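Local coordinates for protein gamma-glutamyltransferase 1 Threonine peptidase. MEROPS family T03 (Pseudomonas nitroreducens, PDB 7D9E) that probably transfers gamma-glutamyl groups from gamma-glutamyl donors to acceptors as the large subunit of an N-terminal-nucleophile (Ntn) enzyme, at residues 66-70 and 161-167; 136-141 and 246-250; 146-150 and 206-210; 273-277 and 328-332; 306-310 and 349-355. All blocks are in the same frame, centred on the assembly; numbering follows the deposited sequence.

Overall arrangement
Contacts 1 and 3 lie in one half of the large subunit, contacts 4 and 5 in the other, and contact 2 between them on the four-stranded antiparallel sheet; the centres of contacts 3 and 5 are about 49 Å apart. Along the chain, contact 3 falls within the span of contact 2, contact 1 interleaves with both, and all three close before contacts 4 and 5, themselves interleaved, open. Helices 130-141 and 146-159 follow each other, so contacts 2 and 3 touch through His138; Val66 on Leu206 joins contacts 1 and 3. Contacts 4 and 5, about 17 Å apart between centres, touch where Gln277 and Ala274 pack on Val310. Helices pack near the sheet, consistent with a layered Ntn fold.

Contact 1 (66-70 and 161-167); sequences VTYPE and FKVADQQ
The ring of Phe161 lies flat over the backbone of Thr67 in a CH-pi contact, with Thr67 CA 3.6 Å from the centroid of the Phe161 ring. At the base of the ring Thr67 CG2 comes within 3.8 Å of Phe161 CG, while the threonine hydroxyl turns elsewhere, to Asp36. A broad flat side chain suits this place because it can cover both the peptide at the helix end and the threonine methyl. Helix 53-67 ends here, Tyr68 being the first residue to leave helical geometry, and it abuts the turn that joins strand 161-162 to helix 165-178. Gln167 stretches from that second helix with CG anti to its backbone N (chi1 -178°), which carries its amide to the helix end. Gln167 NE2 donates to Thr67 O at 3.0 Å and to the syn lone pair of Glu70 OE1 at 2.9 Å, both acceptors lying near the amide plane. Gln167 OE1 in turn accepts from Ala164 N, at the N-cap of its own helix, at 3.1 Å. A leucine in place of Gln167 would probably leave Thr67 O and Glu70 OE1 without this common donor and Ala164 N without its acceptor. Glu70 OE2 forms a salt bridge with Arg186 of the partner chain.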
# COMPACT_ATOMS: atom_id res chain seq x y z
N VAL A 66 -8.30 10.97 -9.65
CA VAL A 66 -8.46 11.44 -11.01
C VAL A 66 -7.20 11.22 -11.83
O VAL A 66 -7.25 10.66 -12.93
CB VAL A 66 -8.87 12.93 -11.01
CG1 VAL A 66 -9.00 13.43 -12.44
CG2 VAL A 66 -10.16 13.14 -10.23
N THR A 67 -6.05 11.66 -11.32
CA THR A 67 -4.83 11.72 -12.12
C THR A 67 -4.00 10.45 -12.07
O THR A 67 -3.09 10.32 -12.90
CB THR A 67 -3.96 12.92 -11.70
OG1 THR A 67 -3.44 12.70 -10.38
CG2 THR A 67 -4.76 14.21 -11.75
N TYR A 68 -4.28 9.52 -11.14
CA TYR A 68 -3.35 8.41 -11.05
C TYR A 68 -4.37 7.21 -10.95
O TYR A 68 -4.32 6.43 -9.99
CB TYR A 68 -2.62 8.50 -9.75
CG TYR A 68 -1.29 7.79 -9.64
CD1 TYR A 68 -0.15 8.45 -10.05
CD2 TYR A 68 -1.16 6.45 -9.37
CE1 TYR A 68 1.09 7.88 -9.97
CE2 TYR A 68 0.10 5.84 -9.35
CZ TYR A 68 1.21 6.58 -9.66
OH TYR A 68 2.48 6.04 -9.68
N PRO A 69 -5.30 7.07 -11.91
CA PRO A 69 -6.39 6.08 -11.75
C PRO A 69 -5.93 4.62 -11.71
O PRO A 69 -6.74 3.74 -11.35
CB PRO A 69 -7.26 6.32 -12.99
CG PRO A 69 -6.34 6.96 -13.98
CD PRO A 69 -5.44 7.84 -13.14
N GLU A 70 -4.69 4.33 -12.07
CA GLU A 70 -4.19 2.97 -11.90
C GLU A 70 -4.21 2.55 -10.44
O GLU A 70 -4.22 1.34 -10.16
CB GLU A 70 -2.81 2.84 -12.52
CG GLU A 70 -1.74 3.76 -11.97
CD GLU A 70 -1.59 5.08 -12.73
OE1 GLU A 70 -2.62 5.73 -13.03
OE2 GLU A 70 -0.42 5.44 -13.04
N PHE A 161 -5.77 16.05 -17.14
CA PHE A 161 -4.38 15.99 -16.73
C PHE A 161 -3.60 15.27 -17.84
O PHE A 161 -4.20 14.59 -18.68
CB PHE A 161 -4.20 15.23 -15.41
CG PHE A 161 -4.45 13.76 -15.54
CD1 PHE A 161 -5.74 13.26 -15.50
CD2 PHE A 161 -3.39 12.89 -15.72
CE1 PHE A 161 -5.96 11.91 -15.64
CE2 PHE A 161 -3.61 11.56 -15.87
CZ PHE A 161 -4.90 11.06 -15.84
N LYS A 162 -2.28 15.43 -17.84
CA LYS A 162 -1.41 14.86 -18.87
C LYS A 162 -1.00 13.44 -18.47
O LYS A 162 -0.39 13.23 -17.41
CB LYS A 162 -0.20 15.76 -19.07
CG LYS A 162 0.76 15.31 -20.15
CD LYS A 162 1.86 16.35 -20.39
CE LYS A 162 2.71 15.98 -21.59
NZ LYS A 162 4.08 16.57 -21.53
N VAL A 163 -1.35 12.47 -19.33
CA VAL A 163 -1.04 11.06 -19.08
C VAL A 163 0.47 10.84 -19.19
O VAL A 163 1.12 11.30 -20.13
CB VAL A 163 -1.81 10.18 -20.08
CG1 VAL A 163 -1.35 8.73 -20.01
CG2 VAL A 163 -3.30 10.27 -19.79
N ALA A 164 1.02 10.11 -18.22
CA ALA A 164 2.44 9.80 -18.16
C ALA A 164 2.79 8.55 -18.97
O ALA A 164 1.96 7.67 -19.19
CB ALA A 164 2.82 9.57 -16.69
N ASP A 165 4.07 8.48 -19.38
CA ASP A 165 4.52 7.31 -20.14
C ASP A 165 4.38 6.02 -19.32
O ASP A 165 3.90 5.00 -19.83
CB ASP A 165 5.98 7.47 -20.58
CG ASP A 165 6.16 8.52 -21.68
OD1 ASP A 165 5.17 9.01 -22.24
OD2 ASP A 165 7.33 8.85 -21.98
N GLN A 166 4.82 6.04 -18.06
CA GLN A 166 4.74 4.82 -17.26
C GLN A 166 3.29 4.45 -17.01
O GLN A 166 2.95 3.26 -16.96
CB GLN A 166 5.46 5.01 -15.91
N GLN A 167 2.42 5.45 -16.86
CA GLN A 167 1.01 5.22 -16.65
C GLN A 167 0.40 4.50 -17.85
O GLN A 167 -0.42 3.57 -17.70
CB GLN A 167 0.35 6.58 -16.45
CG GLN A 167 -1.10 6.58 -16.18
CD GLN A 167 -1.58 7.95 -15.81
OE1 GLN A 167 -1.22 8.95 -16.46
NE2 GLN A 167 -2.31 8.05 -14.71

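Contact 2 (136-141 and 246-250); sequences EAHQRF and QAKWR
Arg140 runs out along the indole of Trp249, its CB 4.0 Å from Trp249 CZ2. Next, Arg140 CG lies over the ring face of Phe141, so the stem sits in the corner between two rings that also touch each other. Arg140 CD then comes down on the six-membered ring, 3.6 Å from Trp249 CZ2, as a CH-pi contact. Beyond NE the guanidinium stands on edge, its plane 87° from the indole's, and Arg140 NH1 rests over the face at 3.4 Å from Trp249 CD2, a cation-pi contact. The extended chain, CG anti to the backbone N (chi1 -177°), gives the reach. Here helix 130-141 packs on the antiparallel sheet, the axis of segment 136-141 at 63° to that of 248-250; Leu91 of the adjacent strand 87-93 and Leu82 of strand 77-84 touch Trp249 as well. Phe141 CE2 presses on Trp249 CH2 at 3.6 Å. Tryptophan suits the place, offering the arginine a broad pi face and a water an N-H at its edge: that water donates to Glu136 O and Glu136 OE1 and weakly accepts from Trp249 NE1. An alanine in place of Trp249 would probably open a gap beside Phe141 and free the arginine tip to swing. A second water ties Glu136 OE2 to Ala247 N.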
# COMPACT_ATOMS: atom_id res chain seq x y z
N GLU A 136 -13.97 10.15 7.33
CA GLU A 136 -13.71 9.97 8.75
C GLU A 136 -12.47 10.73 9.19
O GLU A 136 -12.47 11.35 10.26
CB GLU A 136 -13.59 8.48 9.09
CG GLU A 136 -14.90 7.70 9.03
CD GLU A 136 -15.99 8.22 9.96
OE1 GLU A 136 -15.70 9.08 10.82
OE2 GLU A 136 -17.14 7.77 9.81
N ALA A 137 -11.40 10.70 8.39
CA ALA A 137 -10.20 11.44 8.76
C ALA A 137 -10.47 12.93 8.81
O ALA A 137 -10.07 13.62 9.76
CB ALA A 137 -9.07 11.14 7.76
N HIS A 138 -11.17 13.46 7.80
CA HIS A 138 -11.46 14.89 7.78
C HIS A 138 -12.39 15.30 8.92
O HIS A 138 -12.19 16.35 9.55
CB HIS A 138 -12.07 15.28 6.44
CG HIS A 138 -12.23 16.76 6.29
ND1 HIS A 138 -13.45 17.39 6.42
CD2 HIS A 138 -11.31 17.73 6.09
CE1 HIS A 138 -13.27 18.70 6.28
NE2 HIS A 138 -11.99 18.92 6.07
N GLN A 139 -13.41 14.49 9.20
CA GLN A 139 -14.32 14.81 10.29
C GLN A 139 -13.58 14.95 11.61
O GLN A 139 -13.93 15.78 12.46
CB GLN A 139 -15.35 13.69 10.42
CG GLN A 139 -16.47 13.78 9.43
CD GLN A 139 -17.48 14.82 9.84
OE1 GLN A 139 -17.61 15.86 9.21
NE2 GLN A 139 -18.16 14.56 10.95
N ARG A 140 -12.54 14.14 11.80
CA ARG A 140 -11.88 14.14 13.09
C ARG A 140 -10.80 15.22 13.21
O ARG A 140 -10.64 15.81 14.28
CB ARG A 140 -11.27 12.77 13.37
CG ARG A 140 -10.62 12.64 14.73
CD ARG A 140 -10.32 11.18 15.06
NE ARG A 140 -10.08 10.98 16.48
CZ ARG A 140 -9.74 9.81 17.02
NH1 ARG A 140 -9.61 8.73 16.24
NH2 ARG A 140 -9.55 9.71 18.31
N PHE A 141 -10.09 15.52 12.12
CA PHE A 141 -8.91 16.36 12.20
C PHE A 141 -8.90 17.55 11.25
O PHE A 141 -8.05 18.43 11.43
CB PHE A 141 -7.66 15.51 11.91
CG PHE A 141 -7.45 14.39 12.89
CD1 PHE A 141 -7.20 14.66 14.22
CD2 PHE A 141 -7.49 13.07 12.47
CE1 PHE A 141 -6.99 13.63 15.13
CE2 PHE A 141 -7.28 12.04 13.37
CZ PHE A 141 -7.01 12.32 14.70
N GLN A 246 -18.02 0.47 7.20
CA GLN A 246 -17.47 1.39 8.18
C GLN A 246 -15.94 1.35 8.08
O GLN A 246 -15.35 0.27 8.02
CB GLN A 246 -17.89 0.99 9.60
CG GLN A 246 -19.37 1.17 9.83
N ALA A 247 -15.32 2.51 8.06
CA ALA A 247 -13.90 2.57 8.33
C ALA A 247 -13.70 2.40 9.83
O ALA A 247 -14.60 2.64 10.63
CB ALA A 247 -13.32 3.89 7.85
N LYS A 248 -12.50 1.97 10.21
CA LYS A 248 -12.23 1.69 11.61
C LYS A 248 -10.95 2.37 12.06
O LYS A 248 -9.91 2.20 11.43
CB LYS A 248 -12.08 0.18 11.83
CG LYS A 248 -13.37 -0.61 11.59
CD LYS A 248 -13.16 -2.11 11.74
N TRP A 249 -11.03 3.09 13.18
CA TRP A 249 -9.84 3.58 13.84
C TRP A 249 -9.25 2.43 14.65
O TRP A 249 -9.98 1.69 15.33
CB TRP A 249 -10.19 4.73 14.77
CG TRP A 249 -10.68 5.97 14.05
CD1 TRP A 249 -11.99 6.37 13.88
CD2 TRP A 249 -9.88 6.96 13.39
NE1 TRP A 249 -12.03 7.55 13.18
CE2 TRP A 249 -10.75 7.92 12.85
CE3 TRP A 249 -8.50 7.12 13.21
CZ2 TRP A 249 -10.30 9.04 12.14
CZ3 TRP A 249 -8.05 8.22 12.49
CH2 TRP A 249 -8.95 9.17 11.97
N ARG A 250 -7.93 2.24 14.56
CA ARG A 250 -7.24 1.21 15.31
C ARG A 250 -6.00 1.80 15.96
O ARG A 250 -5.47 2.83 15.51
CB ARG A 250 -6.80 0.05 14.40
CG ARG A 250 -7.89 -0.48 13.46
CD ARG A 250 -7.37 -1.65 12.68
NE ARG A 250 -8.32 -2.30 11.78
CZ ARG A 250 -9.20 -3.24 12.13
NH1 ARG A 250 -9.29 -3.66 13.37
NH2 ARG A 250 -9.99 -3.76 11.19
O HOH W 1 -17.03 4.71 9.02
O HOH W 2 -13.84 10.22 12.40

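Contact 3 (146-150 and 206-210); sequences WSELL and LERIA
Trp146 and Ile209 share the one direct hydrogen bond between these helical segments. Trp146 NE1 donates to Ile209 O at 2.9 Å with a nearly straight N-H...O angle of 172°. The acceptor lies in the indole plane, yet the donor stands above the carbonyl plane, 37° out of it. Trp146 CG is anti to its own backbone N (chi1 171°), which swings the pyrrole edge toward helix 200-212. Beside NE1 along that edge, Trp146 CD1 meets Ala210 O at 3.4 Å. Tryptophan suits the site because it combines one polar N-H with a large apolar surface.

Close backbone packing forms the second group. The segments run nearly antiparallel, and the CA atoms of Ser147 and Ala210 approach to 4.3 Å, a spacing that small side chains permit. Ser147 CB touches Ala210 O at 3.4 Å.

The rest is apolar. Leu150 CB packs on Ala210 CB at 3.7 Å, and Leu150 CD1 reaches Leu206 CD2 at 3.9 Å. The other branch, CD2, lies over the face of the Trp146 ring toward its rim. On the indole's benzene side, Trp146 CZ2 meets Ile209 CG2 at 3.9 Å. Phe62 of helix 53-67 touches both leucines, so three helices converge here, and Trp135 meets Trp146 edge-to-face.

Buried as the indole is, its N-H would be costly without a partner. A carbonyl near the end of helix 200-212 supplies one, and this bond, together with the packing on the ring, probably limits its rotation, while Leu150 and Ile209 pack against it with groups that need no polar partner.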
# COMPACT_ATOMS: atom_id res chain seq x y z
N TRP A 146 -14.92 20.63 3.69
CA TRP A 146 -14.85 19.44 2.85
C TRP A 146 -15.09 19.76 1.38
O TRP A 146 -14.32 19.34 0.51
CB TRP A 146 -15.87 18.42 3.35
CG TRP A 146 -16.11 17.22 2.50
CD1 TRP A 146 -17.10 17.07 1.57
CD2 TRP A 146 -15.40 15.97 2.53
NE1 TRP A 146 -17.03 15.83 1.01
CE2 TRP A 146 -16.00 15.13 1.58
CE3 TRP A 146 -14.32 15.49 3.27
CZ2 TRP A 146 -15.56 13.83 1.35
CZ3 TRP A 146 -13.88 14.20 3.04
CH2 TRP A 146 -14.50 13.38 2.08
N SER A 147 -16.16 20.49 1.08
CA SER A 147 -16.51 20.71 -0.32
C SER A 147 -15.38 21.41 -1.08
O SER A 147 -15.13 21.11 -2.25
CB SER A 147 -17.80 21.52 -0.42
OG SER A 147 -17.64 22.79 0.18
N GLU A 148 -14.67 22.33 -0.41
CA GLU A 148 -13.58 23.04 -1.07
C GLU A 148 -12.39 22.13 -1.34
O GLU A 148 -11.67 22.32 -2.33
CB GLU A 148 -13.14 24.22 -0.20
CG GLU A 148 -14.22 25.30 0.00
CD GLU A 148 -14.90 25.71 -1.28
N LEU A 149 -12.18 21.11 -0.50
CA LEU A 149 -11.07 20.19 -0.70
C LEU A 149 -11.26 19.30 -1.92
O LEU A 149 -10.29 18.71 -2.41
CB LEU A 149 -10.92 19.33 0.55
CG LEU A 149 -10.52 20.09 1.81
CD1 LEU A 149 -10.49 19.10 2.97
CD2 LEU A 149 -9.19 20.80 1.67
N LEU A 150 -12.49 19.15 -2.40
CA LEU A 150 -12.77 18.37 -3.59
C LEU A 150 -12.58 19.19 -4.86
O LEU A 150 -12.47 18.60 -5.94
CB LEU A 150 -14.20 17.83 -3.55
CG LEU A 150 -14.51 16.49 -2.86
CD1 LEU A 150 -13.97 15.32 -3.64
CD2 LEU A 150 -13.96 16.50 -1.42
N LEU A 206 -17.54 13.36 -8.26
CA LEU A 206 -16.82 14.11 -7.25
C LEU A 206 -17.59 15.34 -6.78
O LEU A 206 -17.46 15.73 -5.61
CB LEU A 206 -15.44 14.49 -7.77
CG LEU A 206 -14.51 13.29 -7.95
CD1 LEU A 206 -13.33 13.72 -8.79
CD2 LEU A 206 -14.06 12.74 -6.62
N GLU A 207 -18.39 15.96 -7.67
CA GLU A 207 -19.25 17.05 -7.24
C GLU A 207 -20.30 16.58 -6.24
O GLU A 207 -20.58 17.27 -5.24
CB GLU A 207 -19.93 17.72 -8.44
CG GLU A 207 -18.98 18.41 -9.39
CD GLU A 207 -19.71 19.21 -10.46
OE1 GLU A 207 -20.51 18.61 -11.21
OE2 GLU A 207 -19.49 20.43 -10.54
N ARG A 208 -20.90 15.42 -6.48
CA ARG A 208 -21.86 14.86 -5.53
C ARG A 208 -21.18 14.56 -4.19
O ARG A 208 -21.76 14.83 -3.13
CB ARG A 208 -22.51 13.60 -6.09
CG ARG A 208 -23.37 13.87 -7.32
CD ARG A 208 -24.24 12.69 -7.71
NE ARG A 208 -23.49 11.47 -8.00
CZ ARG A 208 -22.99 11.16 -9.20
NH1 ARG A 208 -23.15 12.00 -10.21
NH2 ARG A 208 -22.32 10.03 -9.36
N ILE A 209 -19.99 13.97 -4.23
CA ILE A 209 -19.25 13.69 -3.00
C ILE A 209 -18.91 14.99 -2.27
O ILE A 209 -18.96 15.06 -1.04
CB ILE A 209 -18.00 12.85 -3.31
CG1 ILE A 209 -18.42 11.46 -3.80
CG2 ILE A 209 -17.11 12.73 -2.09
CD1 ILE A 209 -17.30 10.61 -4.41
N ALA A 210 -18.58 16.04 -3.03
CA ALA A 210 -18.29 17.33 -2.39
C ALA A 210 -19.50 17.84 -1.63
O ALA A 210 -19.36 18.46 -0.56
CB ALA A 210 -17.87 18.35 -3.44

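Contact 4 (273-277 and 328-332); sequences IALAQ and VAQLT
Gln277 NE2 gives a hydrogen bond to Leu331 O at 3.0 Å, and at 178° the N-H points straight at the oxygen, which lies in the plane of the glutamine amide. An amide suits this buried spot because one NH2 can serve two acceptors: NE2 also bonds to Asp313 OD2. One turn earlier in helix 271-284, Ile273 CD1 meets both methyls of Val328, 4.1 Å from Val328 CG1 and from Val328 CG2, so that the long isoleucine arm ends against the valine fork. Ile273 CG2 lies on Leu331 CB at 4.4 Å. On the same helix, next to Gln277, Ala276 CB faces Thr332 CG2 at 4.0 Å, short enough to let the threonine methyl in.

The next shell holds that methyl in place. Thr332 OG1, set between its backbone N and carbonyl carbon (chi1 57°), turns back to donate to Val328 O at 2.9 Å, which leaves CG2 directed at helix 271-284. The two segments run roughly parallel, 25° apart with axes 10.2 Å from each other. Helix 297-317 packs alongside through Val310 and Tyr317, Tyr336 of helix 334-343 touches both Gln277 and Leu331, and Ile255 of strand 248-257 lies against Ala276.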
# COMPACT_ATOMS: atom_id res chain seq x y z
N ILE A 273 3.48 -6.20 11.88
CA ILE A 273 4.12 -7.38 12.44
C ILE A 273 5.40 -7.69 11.70
O ILE A 273 6.45 -7.96 12.32
CB ILE A 273 3.13 -8.57 12.45
CG1 ILE A 273 2.01 -8.27 13.46
CG2 ILE A 273 3.84 -9.88 12.77
CD1 ILE A 273 0.83 -9.19 13.34
N ALA A 274 5.36 -7.64 10.36
CA ALA A 274 6.57 -7.89 9.59
C ALA A 274 7.69 -6.93 9.97
O ALA A 274 8.82 -7.36 10.20
CB ALA A 274 6.28 -7.81 8.09
N LEU A 275 7.40 -5.63 10.01
CA LEU A 275 8.45 -4.67 10.36
C LEU A 275 8.95 -4.87 11.79
O LEU A 275 10.15 -4.73 12.05
CB LEU A 275 7.98 -3.23 10.13
CG LEU A 275 7.94 -2.85 8.65
CD1 LEU A 275 7.08 -1.64 8.41
CD2 LEU A 275 9.35 -2.59 8.16
N ALA A 276 8.05 -5.19 12.73
CA ALA A 276 8.51 -5.44 14.10
C ALA A 276 9.50 -6.60 14.11
O ALA A 276 10.55 -6.54 14.77
CB ALA A 276 7.31 -5.75 14.99
N GLN A 277 9.23 -7.63 13.29
CA GLN A 277 10.12 -8.78 13.22
C GLN A 277 11.39 -8.46 12.44
O GLN A 277 12.49 -8.87 12.85
CB GLN A 277 9.39 -9.97 12.58
CG GLN A 277 8.27 -10.51 13.48
CD GLN A 277 7.60 -11.73 12.89
OE1 GLN A 277 7.81 -12.08 11.73
NE2 GLN A 277 6.77 -12.39 13.69
N VAL A 328 -0.93 -11.75 18.01
CA VAL A 328 -0.05 -10.62 17.72
C VAL A 328 1.02 -10.49 18.80
O VAL A 328 2.21 -10.30 18.50
CB VAL A 328 -0.86 -9.32 17.57
CG1 VAL A 328 0.06 -8.15 17.28
CG2 VAL A 328 -1.88 -9.47 16.46
N ALA A 329 0.62 -10.57 20.06
CA ALA A 329 1.57 -10.41 21.15
C ALA A 329 2.66 -11.48 21.08
O ALA A 329 3.85 -11.17 21.26
CB ALA A 329 0.84 -10.48 22.49
N GLN A 330 2.28 -12.73 20.83
CA GLN A 330 3.28 -13.79 20.79
C GLN A 330 4.24 -13.58 19.63
O GLN A 330 5.44 -13.86 19.76
CB GLN A 330 2.59 -15.15 20.66
CG GLN A 330 1.76 -15.53 21.88
CD GLN A 330 0.29 -15.38 21.59
OE1 GLN A 330 -0.20 -14.26 21.32
NE2 GLN A 330 -0.45 -16.49 21.67
N LEU A 331 3.76 -13.05 18.51
CA LEU A 331 4.58 -12.88 17.31
C LEU A 331 5.48 -11.66 17.37
O LEU A 331 6.37 -11.53 16.52
CB LEU A 331 3.67 -12.78 16.07
CG LEU A 331 2.93 -14.05 15.66
CD1 LEU A 331 1.93 -13.77 14.53
CD2 LEU A 331 3.91 -15.12 15.24
N THR A 332 5.29 -10.77 18.34
CA THR A 332 6.11 -9.57 18.47
C THR A 332 6.81 -9.49 19.82
O THR A 332 7.45 -8.47 20.11
CB THR A 332 5.28 -8.32 18.23
OG1 THR A 332 4.18 -8.29 19.15
CG2 THR A 332 4.75 -8.27 16.81

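Contact 5 (306-310 and 349-355); sequences IEKRV and ISATEKV
Arg309 presents the edge of its guanidinium to Ser350, NH2 donating to Ser350 OG at 2.9 Å with an N-H...O angle of 162° and the oxygen near the guanidinium plane. Over one face of the same group sits Val355 CG2, toward the rim and 4.3 Å from Arg309 NH2, so the arginine is met on edge by a polar atom and on its flat side by a methyl. A bend at chi2 (81°) turns the chain toward the loop. Two carboxylates share the work of fixing it: Glu343 takes NE, and Glu305 takes NH1 as well as bonding to Ser350 OG, a pairing likely to favour the charged guanidinium.

The surroundings are the C-terminal part of the chain, where a loop with a short 3-10 turn at 352-354 lies back along helix 297-317. Val355 points at that helix, Val355 CG1 being 3.7 Å from Lys308 O; a compact branched side chain can sit close against the helix backbone while its other methyl covers the guanidinium.

Lys308 reaches into the loop and crosses Ile349 and Thr352 at about a right angle. Its CE lies 3.5 Å from Ser350 O, and after the turn at chi4 (60°) Lys308 NZ comes 3.8 Å from Ile349 CG2. The ammonium is satisfied by Asp132 of the partner chain in a salt bridge, and by a water that accepts from Lys308 NZ at 3.1 Å and donates to Thr352 OG1 at 2.7 Å.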
# COMPACT_ATOMS: atom_id res chain seq x y z
N ILE A 306 16.16 -13.38 7.10
CA ILE A 306 15.15 -12.80 7.98
C ILE A 306 13.77 -12.89 7.32
O ILE A 306 12.79 -13.30 7.96
CB ILE A 306 15.51 -11.35 8.35
CG1 ILE A 306 16.91 -11.28 8.96
CG2 ILE A 306 14.48 -10.82 9.33
CD1 ILE A 306 17.36 -9.87 9.26
N GLU A 307 13.70 -12.56 6.03
CA GLU A 307 12.42 -12.56 5.33
C GLU A 307 11.80 -13.95 5.28
O GLU A 307 10.57 -14.07 5.32
CB GLU A 307 12.58 -11.96 3.93
CG GLU A 307 12.91 -10.46 4.04
CD GLU A 307 13.61 -9.88 2.85
OE1 GLU A 307 14.07 -10.64 1.97
OE2 GLU A 307 13.74 -8.63 2.81
N LYS A 308 12.62 -15.01 5.25
CA LYS A 308 12.09 -16.36 5.28
C LYS A 308 11.17 -16.57 6.48
O LYS A 308 10.08 -17.14 6.35
CB LYS A 308 13.23 -17.37 5.34
CG LYS A 308 13.82 -17.74 3.97
CD LYS A 308 14.96 -18.72 4.17
CE LYS A 308 15.19 -19.64 2.97
NZ LYS A 308 15.52 -18.86 1.72
N ARG A 309 11.62 -16.12 7.66
CA ARG A 309 10.87 -16.36 8.88
C ARG A 309 9.64 -15.45 8.95
O ARG A 309 8.58 -15.88 9.41
CB ARG A 309 11.78 -16.14 10.10
CG ARG A 309 12.62 -17.35 10.47
CD ARG A 309 13.85 -17.43 9.57
NE ARG A 309 14.54 -18.71 9.73
CZ ARG A 309 15.67 -19.03 9.11
NH1 ARG A 309 16.24 -18.16 8.30
NH2 ARG A 309 16.21 -20.23 9.29
N VAL A 310 9.78 -14.21 8.50
CA VAL A 310 8.66 -13.27 8.46
C VAL A 310 7.54 -13.81 7.59
O VAL A 310 6.36 -13.77 7.97
CB VAL A 310 9.16 -11.90 7.97
CG1 VAL A 310 8.00 -10.96 7.69
CG2 VAL A 310 10.11 -11.31 8.97
N ILE A 349 22.21 -20.60 2.96
CA ILE A 349 20.75 -20.55 2.87
C ILE A 349 20.15 -21.63 3.76
O ILE A 349 20.50 -22.82 3.63
CB ILE A 349 20.30 -20.74 1.42
CG1 ILE A 349 20.84 -19.62 0.53
CG2 ILE A 349 18.79 -20.77 1.35
CD1 ILE A 349 20.56 -19.85 -0.95
N SER A 350 19.22 -21.24 4.61
CA SER A 350 18.47 -22.20 5.41
C SER A 350 17.56 -23.05 4.53
O SER A 350 16.98 -22.56 3.56
CB SER A 350 17.60 -21.45 6.41
OG SER A 350 18.36 -20.85 7.44
N ALA A 351 17.40 -24.32 4.90
CA ALA A 351 16.52 -25.20 4.15
C ALA A 351 15.10 -24.69 4.23
O ALA A 351 14.53 -24.57 5.32
CB ALA A 351 16.60 -26.62 4.72
N THR A 352 14.51 -24.38 3.07
CA THR A 352 13.17 -23.81 3.03
C THR A 352 12.16 -24.73 3.69
O THR A 352 11.27 -24.27 4.41
CB THR A 352 12.78 -23.53 1.58
OG1 THR A 352 13.65 -22.52 1.05
CG2 THR A 352 11.35 -23.05 1.47
N GLU A 353 12.31 -26.04 3.47
CA GLU A 353 11.37 -27.01 4.02
C GLU A 353 11.39 -26.99 5.55
O GLU A 353 10.40 -27.35 6.19
CB GLU A 353 11.70 -28.43 3.52
CG GLU A 353 11.97 -28.61 2.00
CD GLU A 353 13.21 -27.90 1.46
OE1 GLU A 353 13.27 -27.63 0.24
OE2 GLU A 353 14.14 -27.61 2.26
N LYS A 354 12.51 -26.56 6.14
CA LYS A 354 12.67 -26.54 7.58
C LYS A 354 12.30 -25.20 8.20
O LYS A 354 12.28 -25.09 9.43
CB LYS A 354 14.11 -26.88 7.95
CG LYS A 354 14.49 -28.33 7.69
CD LYS A 354 15.94 -28.60 8.09
N VAL A 355 12.02 -24.17 7.40
CA VAL A 355 11.49 -22.92 7.94
C VAL A 355 10.01 -23.13 8.23
O VAL A 355 9.24 -23.47 7.34
CB VAL A 355 11.70 -21.76 6.96
CG1 VAL A 355 11.23 -20.45 7.56
CG2 VAL A 355 13.16 -21.66 6.59
O HOH W 3 13.06 -19.97 0.28